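Local coordinates for protein transcription factor IWS1 (Saccharomyces cerevisiae, PDB 3NFQ) that regulates RNA polymerase II transcription and may act in both the recruitment and post-recruitment steps of TBP, here seen as its conserved, all-helical central domain, at residues Val81-Trp84 and Leu85-Leu88. Sequence-based numbering, arbitrary orientation.
Sequences VRIW and LEPL
Glu-86 OE1 is gripped by two N-H groups of Arg-82, by NH2 at 3.1 Å and weakly by NE at 3.4 Å. This i to i+4 salt bridge spans the C-terminal end of helix 77-85 in the TFIIS N-terminal-like helical domain, from the last turn to the first residue that leaves helical geometry. NH2 comes to the syn side of OE1, 24° out of the carboxylate plane, while OE1 sits at the guanidinium edge, close to that group's plane; the two planes are turned 42° apart. CG of Glu-86 stands between its own backbone N and carbonyl carbon (chi1 83°), and the extended chain beyond it runs back alongside Ile-83, with OE2 4.1 Å from Ile-83 CG1. Arg-82 bends at chi2 and chi3 to meet it, and its NH1 is held by Ser-119 O, at the end of helix 113-119. An alanine in place of Glu-86 would probably leave NE and NH2 without their carboxylate and the guanidinium freer to turn, though NH1 would still have Ser-119 O. The last helical backbone bonds run from Glu-86 N to Arg-82 O (2.9 Å) and from Leu-85 N to Val-81 O (3.1 Å). Beyond them, a water bridges the carbonyl oxygens of Glu-86 and Ile-83. On the buried side, Trp-84 packs against helix 51-63 and its NE1 bonds to Met-25 O of helix 10-42, whereas Leu-85 lies beside Val-81 and points the same way, its CD1 4.0 Å from Val-81 CG1.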
loop_
_atom_site.group_PDB
_atom_site.type_symbol
_atom_site.label_atom_id
_atom_site.label_comp_id
_atom_site.label_asym_id
_atom_site.label_seq_id
_atom_site.Cartn_x
_atom_site.Cartn_y
_atom_site.Cartn_z
ATOM N N VAL A 81 -0.413 0.931 3.382
ATOM C CA VAL A 81 -0.381 0.417 1.984
ATOM C C VAL A 81 -0.905 1.455 1.049
ATOM O O VAL A 81 -0.322 1.749 0.006
ATOM C CB VAL A 81 -1.190 -0.898 1.842
ATOM C CG1 VAL A 81 -1.293 -1.351 0.338
ATOM C CG2 VAL A 81 -0.571 -1.963 2.735
ATOM N N ARG A 82 -1.987 2.105 1.451
ATOM C CA ARG A 82 -2.536 3.129 0.631
ATOM C C ARG A 82 -1.579 4.275 0.459
ATOM O O ARG A 82 -1.487 4.852 -0.629
ATOM C CB ARG A 82 -3.795 3.645 1.333
ATOM C CG ARG A 82 -4.415 4.804 0.638
ATOM C CD ARG A 82 -5.036 5.633 1.743
ATOM N NE ARG A 82 -4.273 6.796 1.949
ATOM C CZ ARG A 82 -4.253 7.601 3.009
ATOM N NH1 ARG A 82 -4.931 7.422 4.142
ATOM N NH2 ARG A 82 -3.455 8.639 2.889
ATOM N N ILE A 83 -0.873 4.644 1.529
ATOM C CA ILE A 83 0.116 5.757 1.400
ATOM C C ILE A 83 1.243 5.414 0.396
ATOM O O ILE A 83 1.699 6.264 -0.379
ATOM C CB ILE A 83 0.729 6.074 2.788
ATOM C CG1 ILE A 83 -0.309 6.848 3.598
ATOM C CG2 ILE A 83 1.971 7.003 2.679
ATOM C CD1 ILE A 83 0.019 6.831 5.123
ATOM N N TRP A 84 1.718 4.164 0.421
ATOM C CA TRP A 84 2.671 3.754 -0.615
ATOM C C TRP A 84 2.136 3.848 -2.046
ATOM O O TRP A 84 2.869 4.228 -2.945
ATOM C CB TRP A 84 3.216 2.340 -0.339
ATOM C CG TRP A 84 4.180 2.298 0.771
ATOM C CD1 TRP A 84 4.284 3.171 1.817
ATOM C CD2 TRP A 84 5.169 1.304 0.976
ATOM N NE1 TRP A 84 5.266 2.756 2.680
ATOM C CE2 TRP A 84 5.845 1.628 2.171
ATOM C CE3 TRP A 84 5.573 0.178 0.254
ATOM C CZ2 TRP A 84 6.881 0.890 2.655
ATOM C CZ3 TRP A 84 6.614 -0.598 0.759
ATOM C CH2 TRP A 84 7.258 -0.245 1.938
ATOM N N LEU A 85 0.848 3.562 -2.261
ATOM C CA LEU A 85 0.299 3.476 -3.625
ATOM C C LEU A 85 -0.155 4.835 -4.126
ATOM O O LEU A 85 -0.231 5.060 -5.332
ATOM C CB LEU A 85 -0.920 2.531 -3.588
ATOM C CG LEU A 85 -0.540 1.023 -3.499
ATOM C CD1 LEU A 85 -1.782 0.164 -3.278
ATOM C CD2 LEU A 85 0.221 0.616 -4.753
ATOM N N GLU A 86 -0.510 5.717 -3.207
ATOM C CA GLU A 86 -1.210 6.928 -3.643
ATOM C C GLU A 86 -0.357 7.835 -4.501
ATOM O O GLU A 86 0.876 7.942 -4.317
ATOM C CB GLU A 86 -1.797 7.695 -2.426
ATOM C CG GLU A 86 -0.861 8.579 -1.711
ATOM C CD GLU A 86 -1.388 9.046 -0.329
ATOM O OE1 GLU A 86 -2.593 8.948 -0.084
ATOM O OE2 GLU A 86 -0.579 9.518 0.502
ATOM N N PRO A 87 -1.005 8.513 -5.462
ATOM C CA PRO A 87 -0.278 9.404 -6.334
ATOM C C PRO A 87 0.151 10.632 -5.590
ATOM O O PRO A 87 -0.525 11.076 -4.646
ATOM C CB PRO A 87 -1.303 9.790 -7.429
ATOM C CG PRO A 87 -2.595 9.478 -6.860
ATOM C CD PRO A 87 -2.423 8.372 -5.848
ATOM N N LEU A 88 1.236 11.223 -6.062
ATOM C CA LEU A 88 1.673 12.494 -5.513
ATOM C C LEU A 88 0.795 13.525 -6.209
ATOM O O LEU A 88 0.093 13.198 -7.161
ATOM C CB LEU A 88 3.125 12.768 -5.883
ATOM C CG LEU A 88 4.162 11.728 -5.357
ATOM C CD1 LEU A 88 5.521 12.236 -5.760
ATOM C CD2 LEU A 88 4.091 11.667 -3.903
HETATM O O HOH W 1 2.972 7.804 -2.457
#